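Local coordinates for endo-1,4-beta-mannanase (Eisenia fetida, PDB 5Y6T), which probably hydrolyses internal beta-1,4-mannosidic linkages in mannan polysaccharides, as a cold-adapted glycoside hydrolase of family GH5, at residues 260-274 with 290-304. Residues are numbered along the deposited sequence; the frame is centred on the assembly and turned at random.
Sequences IDFYQMHTYAWEGAY and DKPNNIGEFSQSGGD
E297 and H266 both set CG beside their own backbone N, anti to the carbonyl carbon (chi1 -64° and -59°), which brings the extended glutamate over one face of the imidazole. E297 CG stands 3.5 Å from the H266 ring centroid, almost on the ring normal, a CH-pi contact, and the carboxylate stacks on the ring with the planes 19° apart. Y268 OH donates to E297 OE1 over 2.7 Å, reaching it from the anti side, tilted out of the carboxylate plane. E297 OE2 has a salt bridge to R67 and a hydrogen bond to a bound Tris molecule, probably from the crystallisation liquor, whose place is consistent with a pocket; in GH5 enzymes a glutamate ending this penultimate barrel strand is the nucleophile, and E297 is probably its counterpart. The imidazole is fixed in rotation from both nitrogens: H266 NE2 donates to Q264 OE1 at 2.7 Å, in the ring plane, and ND1 bonds E167. At the other end of the pairing, Y263 OH donates to the syn lone pair of D290 OD1 (2.7 Å), ring and carboxylate nearly coplanar, while K291 CD lies over one ring face, offset toward the rim. K291 NZ donates to I260 O at 2.9 Å and makes a salt bridge to D246. With an alanine at Y263, D290 OD1 would probably lose this donor and K291 CD the ring face it lies on. From Y263 onward the strands run parallel, joined by Y263 N to P292 O, N294 N to Y263 O, M265 N to N294 O, G296 N to M265 O and T267 N to E297 O. Beyond, A269 N meets G302 O, nearly straight, tying the following loops together. Strands 262-266 and 293-297 are neighbours in the GH5 (beta/alpha)8 barrel, flanked by strands 223-228 and 322-325 respectively.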
ATOM      1  N   ILE A 260       0.629   0.436 -12.119  1.00 20.64           N
ATOM      2  CA  ILE A 260       0.190  -0.343 -10.965  1.00 18.72           C
ATOM      3  C   ILE A 260      -0.900  -1.341 -11.381  1.00 19.69           C
ATOM      4  O   ILE A 260      -1.374  -1.266 -12.535  1.00 21.03           O
ATOM      5  CB  ILE A 260      -0.230   0.529  -9.809  1.00 19.55           C
ATOM      6  CG1 ILE A 260      -1.519   1.263 -10.081  1.00 20.07           C
ATOM      7  CG2 ILE A 260       0.907   1.384  -9.433  1.00 20.07           C
ATOM      8  CD1 ILE A 260      -2.094   2.021  -8.898  1.00 22.46           C
ATOM      9  N   ASP A 261      -1.235  -2.296 -10.522  1.00 19.49           N
ATOM     10  CA  ASP A 261      -2.135  -3.343 -10.858  1.00 19.26           C
ATOM     11  C   ASP A 261      -3.472  -3.230 -10.207  1.00 20.45           C
ATOM     12  O   ASP A 261      -4.450  -3.720 -10.805  1.00 21.62           O
ATOM     13  CB  ASP A 261      -1.533  -4.691 -10.480  1.00 21.58           C
ATOM     14  CG  ASP A 261      -0.270  -4.954 -11.255  1.00 26.97           C
ATOM     15  OD1 ASP A 261      -0.394  -5.323 -12.480  1.00 26.95           O
ATOM     16  OD2 ASP A 261       0.828  -4.681 -10.720  1.00 24.16           O
ATOM     17  N   PHE A 262      -3.510  -2.709  -8.963  1.00 19.90           N
ATOM     18  CA  PHE A 262      -4.785  -2.354  -8.320  1.00 18.63           C
ATOM     19  C   PHE A 262      -4.702  -1.013  -7.606  1.00 19.62           C
ATOM     20  O   PHE A 262      -3.670  -0.631  -7.025  1.00 18.45           O
ATOM     21  CB  PHE A 262      -5.409  -3.457  -7.483  1.00 19.65           C
ATOM     22  CG  PHE A 262      -4.639  -3.886  -6.232  1.00 20.15           C
ATOM     23  CD1 PHE A 262      -4.799  -3.219  -5.035  1.00 21.38           C
ATOM     24  CD2 PHE A 262      -3.802  -4.974  -6.260  1.00 25.87           C
ATOM     25  CE1 PHE A 262      -4.204  -3.655  -3.872  1.00 21.81           C
ATOM     26  CE2 PHE A 262      -3.158  -5.397  -5.103  1.00 27.86           C
ATOM     27  CZ  PHE A 262      -3.345  -4.721  -3.923  1.00 23.32           C
ATOM     28  N   TYR A 263      -5.770  -0.270  -7.777  1.00 18.71           N
ATOM     29  CA  TYR A 263      -5.989   1.003  -7.059  1.00 17.84           C
ATOM     30  C   TYR A 263      -6.260   0.660  -5.549  1.00 17.51           C
ATOM     31  O   TYR A 263      -6.585  -0.488  -5.169  1.00 18.72           O
ATOM     32  CB  TYR A 263      -7.143   1.788  -7.653  1.00 16.96           C
ATOM     33  CG  TYR A 263      -6.874   2.205  -9.068  1.00 17.20           C
ATOM     34  CD1 TYR A 263      -5.843   3.094  -9.383  1.00 19.90           C
ATOM     35  CD2 TYR A 263      -7.626   1.732 -10.104  1.00 19.48           C
ATOM     36  CE1 TYR A 263      -5.587   3.465 -10.675  1.00 19.36           C
ATOM     37  CE2 TYR A 263      -7.364   2.113 -11.431  1.00 19.13           C
ATOM     38  CZ  TYR A 263      -6.310   2.980 -11.707  1.00 18.04           C
ATOM     39  OH  TYR A 263      -5.999   3.445 -12.961  1.00 19.61           O
ATOM     40  N   GLN A 264      -6.045   1.675  -4.724  1.00 16.50           N
ATOM     41  CA  GLN A 264      -6.182   1.483  -3.292  1.00 18.75           C
ATOM     42  C   GLN A 264      -6.569   2.832  -2.672  1.00 19.38           C
ATOM     43  O   GLN A 264      -5.787   3.763  -2.722  1.00 21.48           O
ATOM     44  CB  GLN A 264      -4.857   0.973  -2.717  1.00 17.55           C
ATOM     45  CG  GLN A 264      -4.859   0.880  -1.206  1.00 18.63           C
ATOM     46  CD  GLN A 264      -3.543   0.578  -0.543  1.00 19.68           C
ATOM     47  OE1 GLN A 264      -3.361   0.907   0.650  1.00 18.62           O
ATOM     48  NE2 GLN A 264      -2.609   0.058  -1.270  1.00 19.52           N
ATOM     49  N   MET A 265      -7.770   2.931  -2.145  1.00 18.72           N
ATOM     50  CA  MET A 265      -8.244   4.130  -1.527  1.00 17.95           C
ATOM     51  C   MET A 265      -8.362   3.922  -0.053  1.00 19.43           C
ATOM     52  O   MET A 265      -8.957   2.963   0.395  1.00 23.64           O
ATOM     53  CB  MET A 265      -9.665   4.414  -2.054  1.00 18.74           C
ATOM     54  CG  MET A 265      -9.653   4.738  -3.535  1.00 17.47           C
ATOM     55  SD  MET A 265     -11.334   5.011  -4.004  1.00 20.72           S
ATOM     56  CE  MET A 265     -11.200   5.573  -5.672  1.00 20.49           C
ATOM     57  N   HIS A 266      -7.774   4.805   0.718  1.00 17.96           N
ATOM     58  CA  HIS A 266      -7.994   4.864   2.167  1.00 18.14           C
ATOM     59  C   HIS A 266      -9.183   5.771   2.482  1.00 18.99           C
ATOM     60  O   HIS A 266      -9.559   6.622   1.645  1.00 19.10           O
ATOM     61  CB  HIS A 266      -6.780   5.471   2.821  1.00 18.03           C
ATOM     62  CG  HIS A 266      -5.536   4.685   2.545  1.00 18.07           C
ATOM     63  ND1 HIS A 266      -4.266   5.152   2.843  1.00 18.45           N
ATOM     64  CD2 HIS A 266      -5.363   3.513   1.895  1.00 18.34           C
ATOM     65  CE1 HIS A 266      -3.388   4.253   2.458  1.00 17.29           C
ATOM     66  NE2 HIS A 266      -4.023   3.252   1.882  1.00 18.59           N
ATOM     67  N   THR A 267      -9.852   5.548   3.608  1.00 18.09           N
ATOM     68  CA  THR A 267     -10.952   6.442   3.867  1.00 18.30           C
ATOM     69  C   THR A 267     -11.158   6.572   5.354  1.00 19.70           C
ATOM     70  O   THR A 267     -11.247   5.554   6.086  1.00 20.16           O
ATOM     71  CB  THR A 267     -12.266   6.052   3.139  1.00 18.83           C
ATOM     72  OG1 THR A 267     -13.288   7.106   3.317  1.00 22.06           O
ATOM     73  CG2 THR A 267     -12.803   4.664   3.666  1.00 21.89           C
ATOM     74  N   TYR A 268     -11.232   7.817   5.780  1.00 19.75           N
ATOM     75  CA  TYR A 268     -11.559   8.160   7.157  1.00 22.20           C
ATOM     76  C   TYR A 268     -12.534   9.302   7.189  1.00 22.70           C
ATOM     77  O   TYR A 268     -12.557  10.155   6.268  1.00 21.50           O
ATOM     78  CB  TYR A 268     -10.315   8.623   7.864  1.00 21.28           C
ATOM     79  CG  TYR A 268      -9.263   7.517   7.977  1.00 20.77           C
ATOM     80  CD1 TYR A 268      -9.324   6.573   9.023  1.00 20.47           C
ATOM     81  CD2 TYR A 268      -8.221   7.411   7.058  1.00 20.29           C
ATOM     82  CE1 TYR A 268      -8.306   5.660   9.195  1.00 20.04           C
ATOM     83  CE2 TYR A 268      -7.227   6.448   7.180  1.00 20.07           C
ATOM     84  CZ  TYR A 268      -7.284   5.535   8.238  1.00 21.30           C
ATOM     85  OH  TYR A 268      -6.284   4.613   8.410  1.00 20.23           O
ATOM     86  N   ALA A 269     -13.302   9.342   8.288  1.00 23.21           N
ATOM     87  CA  ALA A 269     -14.254  10.421   8.459  1.00 24.26           C
ATOM     88  C   ALA A 269     -13.547  11.673   8.941  1.00 26.33           C
ATOM     89  O   ALA A 269     -12.464  11.641   9.537  1.00 29.08           O
ATOM     90  CB  ALA A 269     -15.385  10.003   9.409  1.00 25.13           C
ATOM     91  N   TRP A 270     -14.099  12.811   8.567  1.00 26.68           N
ATOM     92  CA  TRP A 270     -13.561  14.109   9.061  1.00 25.08           C
ATOM     93  C   TRP A 270     -14.751  14.771   9.758  1.00 23.36           C
ATOM     94  O   TRP A 270     -15.835  14.831   9.239  1.00 23.49           O
ATOM     95  CB  TRP A 270     -13.143  14.959   7.893  1.00 31.37           C
ATOM     96  CG  TRP A 270     -12.657  16.307   8.287  1.00 32.28           C
ATOM     97  CD1 TRP A 270     -13.273  17.510   8.084  1.00 34.95           C
ATOM     98  CD2 TRP A 270     -11.438  16.576   8.952  1.00 41.82           C
ATOM     99  NE1 TRP A 270     -12.473  18.511   8.587  1.00 38.04           N
ATOM    100  CE2 TRP A 270     -11.352  17.970   9.130  1.00 38.92           C
ATOM    101  CE3 TRP A 270     -10.393  15.769   9.408  1.00 48.38           C
ATOM    102  CZ2 TRP A 270     -10.272  18.575   9.744  1.00 48.96           C
ATOM    103  CZ3 TRP A 270      -9.305  16.373  10.030  1.00 54.42           C
ATOM    104  CH2 TRP A 270      -9.252  17.758  10.189  1.00 54.08           C
ATOM    105  N   GLU A 271     -14.521  15.173  10.984  1.00 27.42           N
ATOM    106  CA  GLU A 271     -15.573  15.732  11.839  1.00 31.87           C
ATOM    107  C   GLU A 271     -16.810  14.887  11.897  1.00 31.44           C
ATOM    108  O   GLU A 271     -17.940  15.407  11.758  1.00 35.25           O
ATOM    109  CB  GLU A 271     -15.910  17.119  11.316  1.00 31.73           C
ATOM    110  CG  GLU A 271     -14.745  18.044  11.380  1.00 31.47           C
ATOM    111  CD  GLU A 271     -15.131  19.460  10.948  1.00 33.20           C
ATOM    112  OE1 GLU A 271     -16.129  19.667  10.221  1.00 41.09           O
ATOM    113  OE2 GLU A 271     -14.415  20.353  11.365  1.00 31.98           O
ATOM    114  N   GLY A 272     -16.583  13.575  11.989  1.00 33.06           N
ATOM    115  CA  GLY A 272     -17.643  12.587  12.118  1.00 30.81           C
ATOM    116  C   GLY A 272     -18.483  12.207  10.918  1.00 27.35           C
ATOM    117  O   GLY A 272     -19.476  11.475  11.060  1.00 29.17           O
ATOM    118  N   ALA A 273     -18.053  12.630   9.722  1.00 23.03           N
ATOM    119  CA  ALA A 273     -18.695  12.263   8.488  1.00 25.69           C
ATOM    120  C   ALA A 273     -17.699  11.856   7.397  1.00 23.31           C
ATOM    121  O   ALA A 273     -16.673  12.491   7.228  1.00 23.92           O
ATOM    122  CB  ALA A 273     -19.520  13.453   7.945  1.00 27.21           C
ATOM    123  N   TYR A 274     -18.024  10.785   6.702  1.00 24.38           N
ATOM    124  CA  TYR A 274     -17.290  10.457   5.491  1.00 22.87           C
ATOM    125  C   TYR A 274     -17.705  11.427   4.398  1.00 26.26           C
ATOM    126  O   TYR A 274     -18.833  11.983   4.409  1.00 24.80           O
ATOM    127  CB  TYR A 274     -17.634   9.040   5.068  1.00 22.57           C
ATOM    128  CG  TYR A 274     -16.990   7.966   5.893  1.00 21.79           C
ATOM    129  CD1 TYR A 274     -15.609   7.687   5.794  1.00 21.22           C
ATOM    130  CD2 TYR A 274     -17.758   7.133   6.720  1.00 24.19           C
ATOM    131  CE1 TYR A 274     -15.045   6.637   6.521  1.00 21.54           C
ATOM    132  CE2 TYR A 274     -17.179   6.123   7.494  1.00 23.98           C
ATOM    133  CZ  TYR A 274     -15.856   5.860   7.375  1.00 23.33           C
ATOM    134  OH  TYR A 274     -15.286   4.804   8.037  1.00 22.64           O
ATOM    135  N   ASP A 290     -10.237   1.216 -14.256  1.00 19.44           N
ATOM    136  CA  ASP A 290      -9.603   0.200 -15.105  1.00 20.18           C
ATOM    137  C   ASP A 290      -8.728  -0.836 -14.423  1.00 19.91           C
ATOM    138  O   ASP A 290      -7.970  -1.579 -15.087  1.00 20.98           O
ATOM    139  CB  ASP A 290      -8.852   0.864 -16.296  1.00 19.41           C
ATOM    140  CG  ASP A 290      -7.695   1.763 -15.850  1.00 23.12           C
ATOM    141  OD1 ASP A 290      -7.537   1.983 -14.641  1.00 20.68           O
ATOM    142  OD2 ASP A 290      -7.085   2.477 -16.718  1.00 24.63           O
ATOM    143  N   LYS A 291      -8.850  -0.928 -13.083  1.00 19.75           N
ATOM    144  CA  LYS A 291      -8.145  -1.908 -12.239  1.00 19.91           C
ATOM    145  C   LYS A 291      -9.073  -2.137 -11.065  1.00 19.15           C
ATOM    146  O   LYS A 291      -9.898  -1.267 -10.728  1.00 18.71           O
ATOM    147  CB  LYS A 291      -6.827  -1.326 -11.689  1.00 19.92           C
ATOM    148  CG  LYS A 291      -5.916  -0.781 -12.798  1.00 18.13           C
ATOM    149  CD  LYS A 291      -4.637  -0.189 -12.188  1.00 19.96           C
ATOM    150  CE  LYS A 291      -3.802   0.634 -13.160  1.00 18.31           C
ATOM    151  NZ  LYS A 291      -3.333  -0.145 -14.306  1.00 19.78           N
ATOM    152  N   PRO A 292      -8.930  -3.291 -10.407  1.00 19.79           N
ATOM    153  CA  PRO A 292      -9.594  -3.469  -9.120  1.00 20.25           C
ATOM    154  C   PRO A 292      -9.156  -2.431  -8.113  1.00 20.63           C
ATOM    155  O   PRO A 292      -8.136  -1.769  -8.343  1.00 20.81           O
ATOM    156  CB  PRO A 292      -9.182  -4.905  -8.696  1.00 21.67           C
ATOM    157  CG  PRO A 292      -8.243  -5.426  -9.653  1.00 22.86           C
ATOM    158  CD  PRO A 292      -7.953  -4.353 -10.691  1.00 21.49           C
ATOM    159  N   ASN A 293      -9.915  -2.299  -7.005  1.00 19.14           N
ATOM    160  CA  ASN A 293      -9.700  -1.297  -5.985  1.00 19.55           C
ATOM    161  C   ASN A 293      -9.857  -1.911  -4.632  1.00 19.47           C
ATOM    162  O   ASN A 293     -10.870  -2.533  -4.369  1.00 19.38           O
ATOM    163  CB  ASN A 293     -10.768  -0.209  -6.175  1.00 18.69           C
ATOM    164  CG  ASN A 293     -10.530   1.022  -5.342  1.00 20.63           C
ATOM    165  OD1 ASN A 293      -9.432   1.265  -4.823  1.00 20.35           O
ATOM    166  ND2 ASN A 293     -11.518   1.863  -5.291  1.00 18.18           N
ATOM    167  N   ASN A 294      -8.908  -1.629  -3.749  1.00 19.33           N
ATOM    168  CA  ASN A 294      -8.807  -2.114  -2.354  1.00 18.87           C
ATOM    169  C   ASN A 294      -9.035  -1.000  -1.412  1.00 19.46           C
ATOM    170  O   ASN A 294      -8.438   0.022  -1.561  1.00 20.05           O
ATOM    171  CB  ASN A 294      -7.439  -2.709  -2.186  1.00 22.28           C
ATOM    172  CG  ASN A 294      -7.182  -3.249  -0.785  1.00 22.82           C
ATOM    173  OD1 ASN A 294      -7.549  -2.639   0.210  1.00 24.29           O
ATOM    174  ND2 ASN A 294      -6.501  -4.367  -0.713  1.00 23.82           N
ATOM    175  N   ILE A 295      -9.921  -1.159  -0.400  1.00 19.76           N
ATOM    176  CA  ILE A 295     -10.049  -0.113   0.616  1.00 18.80           C
ATOM    177  C   ILE A 295      -8.900  -0.419   1.609  1.00 21.68           C
ATOM    178  O   ILE A 295      -9.101  -1.169   2.602  1.00 19.61           O
ATOM    179  CB  ILE A 295     -11.421  -0.104   1.281  1.00 18.53           C
ATOM    180  CG1 ILE A 295     -12.564  -0.130   0.241  1.00 19.60           C
ATOM    181  CG2 ILE A 295     -11.509   1.082   2.247  1.00 19.59           C
ATOM    182  CD1 ILE A 295     -13.993   0.020   0.819  1.00 20.21           C
ATOM    183  N   GLY A 296      -7.753   0.215   1.360  1.00 18.23           N
ATOM    184  CA  GLY A 296      -6.437  -0.144   1.966  1.00 18.36           C
ATOM    185  C   GLY A 296      -6.234   0.330   3.399  1.00 17.96           C
ATOM    186  O   GLY A 296      -5.286  -0.063   4.065  1.00 18.01           O
ATOM    187  N   GLU A 297      -7.065   1.294   3.844  1.00 18.65           N
ATOM    188  CA  GLU A 297      -7.132   1.709   5.237  1.00 17.58           C
ATOM    189  C   GLU A 297      -8.543   2.257   5.538  1.00 19.37           C
ATOM    190  O   GLU A 297      -9.139   2.955   4.726  1.00 19.02           O
ATOM    191  CB  GLU A 297      -6.200   2.854   5.541  1.00 17.58           C
ATOM    192  CG  GLU A 297      -4.694   2.626   5.402  1.00 17.19           C
ATOM    193  CD  GLU A 297      -3.827   3.812   5.818  1.00 20.92           C
ATOM    194  OE1 GLU A 297      -4.383   4.747   6.534  1.00 20.77           O
ATOM    195  OE2 GLU A 297      -2.597   3.835   5.451  1.00 20.43           O
ATOM    196  N   PHE A 298      -8.988   1.977   6.750  1.00 20.57           N
ATOM    197  CA  PHE A 298     -10.197   2.550   7.369  1.00 20.02           C
ATOM    198  C   PHE A 298     -10.192   2.068   8.793  1.00 20.57           C
ATOM    199  O   PHE A 298      -9.455   1.166   9.157  1.00 19.13           O
ATOM    200  CB  PHE A 298     -11.482   2.057   6.693  1.00 18.74           C
ATOM    201  CG  PHE A 298     -11.629   0.576   6.670  1.00 18.89           C
ATOM    202  CD1 PHE A 298     -10.983  -0.240   5.725  1.00 19.16           C
ATOM    203  CD2 PHE A 298     -12.290  -0.074   7.680  1.00 20.72           C
ATOM    204  CE1 PHE A 298     -11.124  -1.620   5.747  1.00 21.77           C
ATOM    205  CE2 PHE A 298     -12.375  -1.443   7.731  1.00 19.64           C
ATOM    206  CZ  PHE A 298     -11.775  -2.230   6.806  1.00 21.24           C
ATOM    207  N   SER A 299     -11.078   2.626   9.628  1.00 18.02           N
ATOM    208  CA  SER A 299     -11.158   2.096  10.984  1.00 20.67           C
ATOM    209  C   SER A 299     -12.523   2.508  11.535  1.00 21.59           C
ATOM    210  O   SER A 299     -13.181   3.416  10.996  1.00 21.61           O
ATOM    211  CB  SER A 299     -10.050   2.643  11.847  1.00 22.86           C
ATOM    212  OG  SER A 299     -10.184   4.019  12.085  1.00 21.90           O
ATOM    213  N   GLN A 300     -12.960   1.782  12.559  1.00 24.82           N
ATOM    214  CA  GLN A 300     -14.182   2.098  13.225  1.00 24.77           C
ATOM    215  C   GLN A 300     -14.024   3.453  13.960  1.00 22.91           C
ATOM    216  O   GLN A 300     -14.895   4.360  13.903  1.00 24.82           O
ATOM    217  CB  GLN A 300     -14.560   0.939  14.168  1.00 27.07           C
ATOM    218  CG  GLN A 300     -15.926   1.163  14.867  1.00 27.66           C
ATOM    219  CD  GLN A 300     -16.205  -0.008  15.764  1.00 26.64           C
ATOM    220  OE1 GLN A 300     -16.565  -1.078  15.281  1.00 24.78           O
ATOM    221  NE2 GLN A 300     -16.016   0.158  17.048  1.00 31.16           N
ATOM    222  N   SER A 301     -12.922   3.567  14.677  1.00 25.18           N
ATOM    223  CA  SER A 301     -12.613   4.810  15.408  1.00 25.88           C
ATOM    224  C   SER A 301     -12.482   5.999  14.478  1.00 27.01           C
ATOM    225  O   SER A 301     -12.780   7.139  14.858  1.00 24.65           O
ATOM    226  CB  SER A 301     -11.367   4.721  16.288  1.00 27.20           C
ATOM    227  OG  SER A 301     -10.227   4.269  15.597  1.00 30.60           O
ATOM    228  N   GLY A 302     -11.976   5.730  13.275  1.00 24.18           N
ATOM    229  CA  GLY A 302     -11.869   6.775  12.279  1.00 22.99           C
ATOM    230  C   GLY A 302     -12.997   6.803  11.316  1.00 23.97           C
ATOM    231  O   GLY A 302     -12.848   7.301  10.188  1.00 25.21           O
ATOM    232  N   GLY A 303     -14.163   6.300  11.728  1.00 22.87           N
ATOM    233  CA  GLY A 303     -15.342   6.408  10.963  1.00 21.99           C
ATOM    234  C   GLY A 303     -16.421   7.350  11.518  1.00 24.70           C
ATOM    235  O   GLY A 303     -16.164   8.232  12.319  1.00 24.57           O
ATOM    236  N   ASP A 304     -17.626   7.119  11.072  1.00 25.14           N
ATOM    237  CA  ASP A 304     -18.776   8.005  11.338  1.00 29.07           C
ATOM    238  C   ASP A 304     -19.745   7.362  12.324  1.00 31.73           C
ATOM    239  O   ASP A 304     -20.921   7.806  12.400  1.00 30.85           O
ATOM    240  CB  ASP A 304     -19.501   8.349  10.002  1.00 27.51           C
ATOM    241  CG  ASP A 304     -20.205   7.159   9.374  1.00 30.51           C
ATOM    242  OD1 ASP A 304     -19.926   5.992   9.755  1.00 26.85           O
ATOM    243  OD2 ASP A 304     -20.959   7.428   8.422  1.00 29.52           O
TER
HETATM  244  O   HOH W   1     -12.576   4.902   8.384  1.00 21.19           O
HETATM  245  O   HOH W   2     -20.713   9.771   7.129  1.00 26.17           O